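Chitin deacetylase (Bombyx mori, PDB 5ZNT) hydrolyses the N-acetamido groups of N-acetyl-D-glucosamine residues in chitin, using zinc as cofactor, to give chitosan and acetate. Local coordinates at residues Gln38-Thr43 and Leu265-His270; Ile72-Phe77 and Lys94-Ala99. All coordinates share one frame; numbering follows the deposited sequence.

Both contacts are parallel strand pairings in one sheet of the catalytic deacetylase part of the protein, their centres 11 Å apart. The shared neighbours are strands 38-45 and 75-78: contact 1 joins the first of these to strand 265-270, and contact 2 joins the second to strand 97-100. I42 O and T75 N, 3.1 Å apart and probably hydrogen-bonded, stitch the two together. In sequence, both segments of contact 2 fall between those of contact 1; contact 1 brings together segments more than 220 residues apart, contact 2 segments 17 apart. D46 and H101, just past the ends of strands 38-45 and 97-100, bind the same zinc ion, so the C-terminal ends of these strands lie beside the metal site.

Contact 1 of 2, residues Gln38-Thr43 and Leu265-His270; sequences QMITIT and LGLYFH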
ATOM      1  N   GLN A  38      -2.692 -15.023   9.243  1.00 23.97           N
ATOM      2  CA  GLN A  38      -3.309 -14.441   8.056  1.00 21.18           C
ATOM      3  C   GLN A  38      -3.141 -12.923   8.122  1.00 23.61           C
ATOM      4  O   GLN A  38      -3.782 -12.255   8.933  1.00 21.30           O
ATOM      5  CB  GLN A  38      -4.783 -14.816   7.979  1.00 18.88           C
ATOM      6  CG  GLN A  38      -5.510 -14.219   6.772  1.00 23.16           C
ATOM      7  CD  GLN A  38      -4.878 -14.643   5.436  1.00 30.01           C
ATOM      8  OE1 GLN A  38      -4.985 -15.806   5.030  1.00 24.19           O
ATOM      9  NE2 GLN A  38      -4.241 -13.688   4.737  1.00 20.52           N
ATOM     10  N   MET A  39      -2.285 -12.383   7.272  1.00 22.09           N
ATOM     11  CA  MET A  39      -2.064 -10.946   7.215  1.00 23.99           C
ATOM     12  C   MET A  39      -3.080 -10.291   6.290  1.00 20.25           C
ATOM     13  O   MET A  39      -3.410 -10.829   5.229  1.00 23.45           O
ATOM     14  CB  MET A  39      -0.644 -10.658   6.732  1.00 17.63           C
ATOM     15  CG  MET A  39       0.407 -11.062   7.753  1.00 21.37           C
ATOM     16  SD  MET A  39       2.081 -10.923   7.096  1.00 22.74           S
ATOM     17  CE  MET A  39       2.454 -12.608   6.590  1.00 22.64           C
ATOM     18  N   ILE A  40      -3.583  -9.127   6.705  1.00 21.37           N
ATOM     19  CA  ILE A  40      -4.466  -8.316   5.875  1.00 21.37           C
ATOM     20  C   ILE A  40      -3.844  -6.927   5.779  1.00 20.15           C
ATOM     21  O   ILE A  40      -3.518  -6.325   6.804  1.00 19.31           O
ATOM     22  CB  ILE A  40      -5.893  -8.250   6.451  1.00 19.57           C
ATOM     23  CG1 ILE A  40      -6.445  -9.683   6.608  1.00 22.30           C
ATOM     24  CG2 ILE A  40      -6.830  -7.451   5.524  1.00 18.62           C
ATOM     25  CD1 ILE A  40      -7.845  -9.756   7.241  1.00 21.58           C
ATOM     26  N   THR A  41      -3.664  -6.431   4.558  1.00 18.34           N
ATOM     27  CA  THR A  41      -3.099  -5.096   4.338  1.00 16.66           C
ATOM     28  C   THR A  41      -4.215  -4.200   3.814  1.00 16.34           C
ATOM     29  O   THR A  41      -4.506  -4.186   2.620  1.00 17.90           O
ATOM     30  CB  THR A  41      -1.916  -5.114   3.368  1.00 18.11           C
ATOM     31  OG1 THR A  41      -2.320  -5.616   2.086  1.00 19.73           O
ATOM     32  CG2 THR A  41      -0.785  -5.988   3.904  1.00 17.75           C
ATOM     33  N   ILE A  42      -4.862  -3.480   4.727  1.00 15.31           N
ATOM     34  CA  ILE A  42      -5.738  -2.391   4.327  1.00 18.56           C
ATOM     35  C   ILE A  42      -4.876  -1.241   3.824  1.00 17.59           C
ATOM     36  O   ILE A  42      -3.920  -0.840   4.494  1.00 18.08           O
ATOM     37  CB  ILE A  42      -6.592  -1.930   5.513  1.00 18.85           C
ATOM     38  CG1 ILE A  42      -7.498  -3.057   6.013  1.00 19.53           C
ATOM     39  CG2 ILE A  42      -7.392  -0.680   5.141  1.00 17.14           C
ATOM     40  CD1 ILE A  42      -8.079  -2.731   7.404  1.00 20.84           C
ATOM     41  N   THR A  43      -5.199  -0.705   2.644  1.00 15.38           N
ATOM     42  CA  THR A  43      -4.489   0.464   2.137  1.00 13.54           C
ATOM     43  C   THR A  43      -5.489   1.514   1.684  1.00 16.67           C
ATOM     44  O   THR A  43      -6.648   1.209   1.388  1.00 17.06           O
ATOM     45  CB  THR A  43      -3.531   0.127   0.970  1.00 16.20           C
ATOM     46  OG1 THR A  43      -4.284  -0.123  -0.231  1.00 19.32           O
ATOM     47  CG2 THR A  43      -2.668  -1.115   1.287  1.00 16.27           C
ATOM     48  N   LEU A 265      -3.747 -10.847   2.350  1.00 18.45           N
ATOM     49  CA  LEU A 265      -4.931 -10.381   1.642  1.00 21.05           C
ATOM     50  C   LEU A 265      -4.898  -8.852   1.566  1.00 24.91           C
ATOM     51  O   LEU A 265      -4.873  -8.175   2.598  1.00 20.41           O
ATOM     52  CB  LEU A 265      -6.188 -10.837   2.374  1.00 19.66           C
ATOM     53  CG  LEU A 265      -7.529 -10.220   1.966  1.00 20.39           C
ATOM     54  CD1 LEU A 265      -7.942 -10.670   0.577  1.00 22.20           C
ATOM     55  CD2 LEU A 265      -8.604 -10.584   2.987  1.00 21.66           C
ATOM     56  N   GLY A 266      -4.917  -8.303   0.348  1.00 22.37           N
ATOM     57  CA  GLY A 266      -4.855  -6.862   0.164  1.00 20.43           C
ATOM     58  C   GLY A 266      -6.216  -6.290  -0.064  1.00 18.85           C
ATOM     59  O   GLY A 266      -6.908  -6.642  -1.025  1.00 20.47           O
ATOM     60  N   LEU A 267      -6.646  -5.361   0.819  1.00 17.37           N
ATOM     61  CA  LEU A 267      -7.905  -4.640   0.696  1.00 14.73           C
ATOM     62  C   LEU A 267      -7.579  -3.175   0.391  1.00 18.27           C
ATOM     63  O   LEU A 267      -7.260  -2.382   1.290  1.00 17.49           O
ATOM     64  CB  LEU A 267      -8.752  -4.793   1.956  1.00 18.76           C
ATOM     65  CG  LEU A 267      -9.007  -6.261   2.354  1.00 19.49           C
ATOM     66  CD1 LEU A 267      -9.819  -6.288   3.672  1.00 18.38           C
ATOM     67  CD2 LEU A 267      -9.761  -6.988   1.224  1.00 15.70           C
ATOM     68  N   TYR A 268      -7.653  -2.816  -0.880  1.00 17.49           N
ATOM     69  CA  TYR A 268      -7.083  -1.561  -1.370  1.00 17.20           C
ATOM     70  C   TYR A 268      -8.211  -0.576  -1.637  1.00 16.63           C
ATOM     71  O   TYR A 268      -8.988  -0.761  -2.574  1.00 18.97           O
ATOM     72  CB  TYR A 268      -6.262  -1.809  -2.631  1.00 16.70           C
ATOM     73  CG  TYR A 268      -5.283  -2.957  -2.522  1.00 18.94           C
ATOM     74  CD1 TYR A 268      -4.330  -2.985  -1.512  1.00 16.25           C
ATOM     75  CD2 TYR A 268      -5.301  -4.001  -3.435  1.00 17.87           C
ATOM     76  CE1 TYR A 268      -3.392  -4.002  -1.431  1.00 20.26           C
ATOM     77  CE2 TYR A 268      -4.388  -5.041  -3.346  1.00 20.83           C
ATOM     78  CZ  TYR A 268      -3.439  -5.036  -2.346  1.00 22.21           C
ATOM     79  OH  TYR A 268      -2.520  -6.064  -2.270  1.00 20.57           O
ATOM     80  N   PHE A 269      -8.304   0.469  -0.810  1.00 16.94           N
ATOM     81  CA  PHE A 269      -9.434   1.393  -0.839  1.00 20.20           C
ATOM     82  C   PHE A 269      -9.062   2.784  -1.331  1.00 20.56           C
ATOM     83  O   PHE A 269      -7.905   3.219  -1.268  1.00 16.93           O
ATOM     84  CB  PHE A 269     -10.054   1.568   0.554  1.00 19.41           C
ATOM     85  CG  PHE A 269     -10.718   0.333   1.094  1.00 18.17           C
ATOM     86  CD1 PHE A 269     -12.020   0.019   0.747  1.00 24.27           C
ATOM     87  CD2 PHE A 269     -10.043  -0.497   1.972  1.00 18.54           C
ATOM     88  CE1 PHE A 269     -12.644  -1.123   1.274  1.00 26.28           C
ATOM     89  CE2 PHE A 269     -10.643  -1.646   2.492  1.00 20.73           C
ATOM     90  CZ  PHE A 269     -11.936  -1.965   2.139  1.00 24.16           C
ATOM     91  N   HIS A 270     -10.095   3.497  -1.779  1.00 20.62           N
ATOM     92  CA  HIS A 270     -10.135   4.957  -1.763  1.00 22.93           C
ATOM     93  C   HIS A 270     -11.100   5.369  -0.671  1.00 21.69           C
ATOM     94  O   HIS A 270     -12.222   4.858  -0.618  1.00 23.31           O
ATOM     95  CB  HIS A 270     -10.604   5.539  -3.094  1.00 20.38           C
ATOM     96  CG  HIS A 270      -9.681   5.237  -4.223  1.00 26.14           C
ATOM     97  ND1 HIS A 270      -9.794   4.093  -4.982  1.00 26.19           N
ATOM     98  CD2 HIS A 270      -8.615   5.916  -4.714  1.00 20.04           C
ATOM     99  CE1 HIS A 270      -8.848   4.090  -5.907  1.00 24.07           C
ATOM    100  NE2 HIS A 270      -8.125   5.186  -5.770  1.00 19.30           N
TER
HETATM  101  O   HOH W   1      -0.975  -6.460  -0.274  1.00 22.00           O
HETATM  102  O   HOH W   2      -5.549   1.779  -1.663  1.00 17.51           O
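I40 and L267 meet methyl to methyl, CG2 of the isoleucine lying 3.7 Å from CD1 of the leucine, on one face of two parallel strands in the distorted beta/alpha barrel of CE4 deacetylases. At chi1 -57° CG2 stands anti to the backbone N, on the side of L267. Further along this face I42 brings CG2 obliquely to F269 CD2 at 4.1 Å. Aliphatic isoleucines and leucines suit this buried apolar face; the isoleucines, branched at CB, also suit a strand. The layer continues to helix 243-258 through L265 and F269.

Five backbone bonds alternate between the strands, from M39, T41 and T43 to L265, L267 and F269, while I40 and I42 bond to strands on the other side. M39 O has two donors, L265 N at 2.9 Å and the amide NE2 of Q38 at 3.0 Å, which approach from opposite faces of the carbonyl plane. Q38 NE2 also reaches A263 O, so a leucine in its place would probably leave that carbonyl without this donor and M39 O with one donor fewer.

The face bearing T41 and T43 is mixed, with hydroxyls among apolar contacts to helix 303-311. T43 OG1, bonded to R146, sits at the edge of the Y268 ring, 3.1 Å from CD1, and R146 makes a cation-pi contact with that ring. Y268 folds back over G266, whose C lies 3.7 Å above the ring centre; a beta carbon on G266 would collide with Y268 OH. One of two bridging waters hydrogen-bonds T41 OG1 at 2.8 Å and Y268 OH at 2.6 Å.

Contact 2 of 2, residues Ile72-Phe77 and Lys94-Ala99; sequences IKATYF and KGHEIA
A99 N bonds to Y76 O at 2.7 Å in the parallel ladder of a beta-alpha-beta unit: strand 75-78, helix 85-93, strand 97-100. Y76 N bonds in turn to E97 O, and E97 N to A74 O.

Two residues beyond A99 comes the zinc ligand H101. The small A99 suits its place, its CB fitting 3.4 Å from F77 CD1. On the same face T75 and E97 lie side by side and point the same way, with T75 CG2 packed along the glutamate stem. With CG anti to the backbone N (chi1 175°) and the chain extended beyond, E97 carries its carboxylate past T75 to Y168 OH and T304 OG1, both bonded to OE2, while T75 OG1 takes the backbone N of M303.

On the opposite face Y76 turns its ring edge toward the face of H96 in an offset edge-to-face pair, centroids 5.8 Å apart and planes at 78°. Where helix 85-93 ends, G95 closes a Schellman motif with positive phi; a beta carbon there would strike K73 CE. The lysine's aliphatic chain instead lies along that turn, CD 3.4 Å from G95 O, and its NZ goes to D71 O and C329 O.

H96 ND1 accepts the N-H of A74 at 3.0 Å, within the plane of the ring. Acting as acceptor there, with K73 NZ 6.6 Å from ND1, the imidazole is probably neutral and protonated on NE2, its rotation probably restrained by this bond and by the rings of Y76 and F60.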
ATOM      1  N   ILE A  72      -4.774  -2.093  15.117  1.00 19.15           N
ATOM      2  CA  ILE A  72      -4.646  -2.464  13.711  1.00 18.85           C
ATOM      3  C   ILE A  72      -3.977  -1.322  12.946  1.00 20.27           C
ATOM      4  O   ILE A  72      -4.131  -0.144  13.286  1.00 19.35           O
ATOM      5  CB  ILE A  72      -6.011  -2.817  13.097  1.00 19.76           C
ATOM      6  CG1 ILE A  72      -6.991  -1.648  13.175  1.00 18.01           C
ATOM      7  CG2 ILE A  72      -6.611  -4.017  13.803  1.00 17.12           C
ATOM      8  CD1 ILE A  72      -8.292  -1.958  12.374  1.00 19.30           C
ATOM      9  N   LYS A  73      -3.195  -1.676  11.932  1.00 20.60           N
ATOM     10  CA  LYS A  73      -2.418  -0.698  11.180  1.00 19.49           C
ATOM     11  C   LYS A  73      -2.724  -0.830   9.696  1.00 18.30           C
ATOM     12  O   LYS A  73      -2.934  -1.935   9.189  1.00 16.66           O
ATOM     13  CB  LYS A  73      -0.913  -0.870  11.388  1.00 18.34           C
ATOM     14  CG  LYS A  73      -0.444  -0.816  12.855  1.00 21.47           C
ATOM     15  CD  LYS A  73      -0.833   0.520  13.517  1.00 20.97           C
ATOM     16  CE  LYS A  73      -0.027   0.710  14.817  1.00 22.80           C
ATOM     17  NZ  LYS A  73      -0.166  -0.491  15.711  1.00 22.36           N
ATOM     18  N   ALA A  74      -2.713   0.313   9.001  1.00 21.59           N
ATOM     19  CA  ALA A  74      -2.959   0.390   7.566  1.00 17.19           C
ATOM     20  C   ALA A  74      -1.796   1.114   6.887  1.00 17.24           C
ATOM     21  O   ALA A  74      -0.898   1.650   7.542  1.00 17.53           O
ATOM     22  CB  ALA A  74      -4.307   1.094   7.275  1.00 16.23           C
ATOM     23  N   THR A  75      -1.804   1.107   5.556  1.00 17.54           N
ATOM     24  CA  THR A  75      -0.767   1.737   4.735  1.00 16.15           C
ATOM     25  C   THR A  75      -1.428   2.784   3.845  1.00 18.50           C
ATOM     26  O   THR A  75      -2.437   2.495   3.215  1.00 18.59           O
ATOM     27  CB  THR A  75      -0.044   0.695   3.862  1.00 17.69           C
ATOM     28  OG1 THR A  75       0.477  -0.363   4.692  1.00 17.56           O
ATOM     29  CG2 THR A  75       1.113   1.329   3.080  1.00 14.69           C
ATOM     30  N   TYR A  76      -0.856   3.987   3.787  1.00 18.67           N
ATOM     31  CA  TYR A  76      -1.415   5.097   3.023  1.00 17.63           C
ATOM     32  C   TYR A  76      -0.471   5.405   1.872  1.00 15.25           C
ATOM     33  O   TYR A  76       0.692   5.752   2.104  1.00 15.74           O
ATOM     34  CB  TYR A  76      -1.591   6.340   3.894  1.00 15.26           C
ATOM     35  CG  TYR A  76      -2.674   6.161   4.932  1.00 15.87           C
ATOM     36  CD1 TYR A  76      -2.428   5.456   6.103  1.00 14.39           C
ATOM     37  CD2 TYR A  76      -3.950   6.673   4.727  1.00 14.94           C
ATOM     38  CE1 TYR A  76      -3.424   5.264   7.053  1.00 17.32           C
ATOM     39  CE2 TYR A  76      -4.955   6.507   5.685  1.00 20.62           C
ATOM     40  CZ  TYR A  76      -4.674   5.817   6.846  1.00 22.10           C
ATOM     41  OH  TYR A  76      -5.656   5.646   7.775  1.00 20.02           O
ATOM     42  N   PHE A  77      -0.950   5.220   0.644  1.00 12.23           N
ATOM     43  CA  PHE A  77      -0.188   5.615  -0.541  1.00 14.24           C
ATOM     44  C   PHE A  77      -0.604   7.043  -0.876  1.00 16.85           C
ATOM     45  O   PHE A  77      -1.671   7.278  -1.445  1.00 15.78           O
ATOM     46  CB  PHE A  77      -0.434   4.647  -1.698  1.00 17.50           C
ATOM     47  CG  PHE A  77       0.189   3.292  -1.473  1.00 16.64           C
ATOM     48  CD1 PHE A  77       1.539   3.087  -1.724  1.00 11.89           C
ATOM     49  CD2 PHE A  77      -0.570   2.246  -0.974  1.00 18.65           C
ATOM     50  CE1 PHE A  77       2.119   1.841  -1.488  1.00 17.21           C
ATOM     51  CE2 PHE A  77       0.005   1.006  -0.748  1.00 18.25           C
ATOM     52  CZ  PHE A  77       1.339   0.809  -0.997  1.00 19.43           C
ATOM     53  N   LYS A  94       0.787   7.690  14.768  1.00 22.27           N
ATOM     54  CA  LYS A  94      -0.101   6.656  15.283  1.00 19.82           C
ATOM     55  C   LYS A  94       0.274   5.258  14.811  1.00 19.45           C
ATOM     56  O   LYS A  94      -0.398   4.300  15.194  1.00 22.04           O
ATOM     57  CB  LYS A  94      -1.555   6.948  14.893  1.00 21.21           C
ATOM     58  CG  LYS A  94      -2.174   8.120  15.677  1.00 27.77           C
ATOM     59  CD  LYS A  94      -2.347   7.747  17.133  1.00 33.51           C
ATOM     60  CE  LYS A  94      -3.214   8.765  17.856  1.00 48.31           C
ATOM     61  NZ  LYS A  94      -3.714   8.233  19.164  1.00 44.00           N
ATOM     62  N   GLY A  95       1.314   5.109  13.997  1.00 19.37           N
ATOM     63  CA  GLY A  95       1.825   3.801  13.637  1.00 19.16           C
ATOM     64  C   GLY A  95       1.369   3.264  12.296  1.00 23.48           C
ATOM     65  O   GLY A  95       1.694   2.115  11.967  1.00 20.20           O
ATOM     66  N   HIS A  96       0.607   4.036  11.524  1.00 18.44           N
ATOM     67  CA  HIS A  96       0.303   3.621  10.165  1.00 18.72           C
ATOM     68  C   HIS A  96       1.481   3.946   9.252  1.00 18.64           C
ATOM     69  O   HIS A  96       2.294   4.829   9.532  1.00 18.37           O
ATOM     70  CB  HIS A  96      -0.976   4.293   9.674  1.00 18.15           C
ATOM     71  CG  HIS A  96      -2.141   4.062  10.587  1.00 20.12           C
ATOM     72  ND1 HIS A  96      -2.808   2.856  10.647  1.00 19.36           N
ATOM     73  CD2 HIS A  96      -2.728   4.865  11.503  1.00 19.53           C
ATOM     74  CE1 HIS A  96      -3.772   2.935  11.548  1.00 21.92           C
ATOM     75  NE2 HIS A  96      -3.738   4.143  12.088  1.00 21.99           N
ATOM     76  N   GLU A  97       1.585   3.196   8.169  1.00 15.06           N
ATOM     77  CA  GLU A  97       2.692   3.360   7.242  1.00 18.35           C
ATOM     78  C   GLU A  97       2.346   4.419   6.207  1.00 15.42           C
ATOM     79  O   GLU A  97       1.220   4.460   5.710  1.00 15.72           O
ATOM     80  CB  GLU A  97       3.013   2.036   6.542  1.00 14.37           C
ATOM     81  CG  GLU A  97       4.091   2.198   5.470  1.00 16.20           C
ATOM     82  CD  GLU A  97       4.568   0.876   4.870  1.00 19.85           C
ATOM     83  OE1 GLU A  97       4.108  -0.193   5.330  1.00 20.20           O
ATOM     84  OE2 GLU A  97       5.423   0.925   3.949  1.00 18.90           O
ATOM     85  N   ILE A  98       3.317   5.276   5.887  1.00 15.27           N
ATOM     86  CA  ILE A  98       3.159   6.282   4.839  1.00 18.97           C
ATOM     87  C   ILE A  98       4.022   5.858   3.665  1.00 15.43           C
ATOM     88  O   ILE A  98       5.222   5.634   3.833  1.00 16.37           O
ATOM     89  CB  ILE A  98       3.563   7.684   5.319  1.00 15.39           C
ATOM     90  CG1 ILE A  98       2.713   8.099   6.511  1.00 15.47           C
ATOM     91  CG2 ILE A  98       3.437   8.705   4.153  1.00 13.66           C
ATOM     92  CD1 ILE A  98       1.205   8.157   6.229  1.00 16.55           C
ATOM     93  N   ALA A  99       3.414   5.744   2.483  1.00 15.17           N
ATOM     94  CA  ALA A  99       4.112   5.383   1.250  1.00 15.47           C
ATOM     95  C   ALA A  99       3.774   6.428   0.192  1.00 18.57           C
ATOM     96  O   ALA A  99       2.927   7.298   0.418  1.00 17.35           O
ATOM     97  CB  ALA A  99       3.708   3.970   0.765  1.00 14.64           C
TER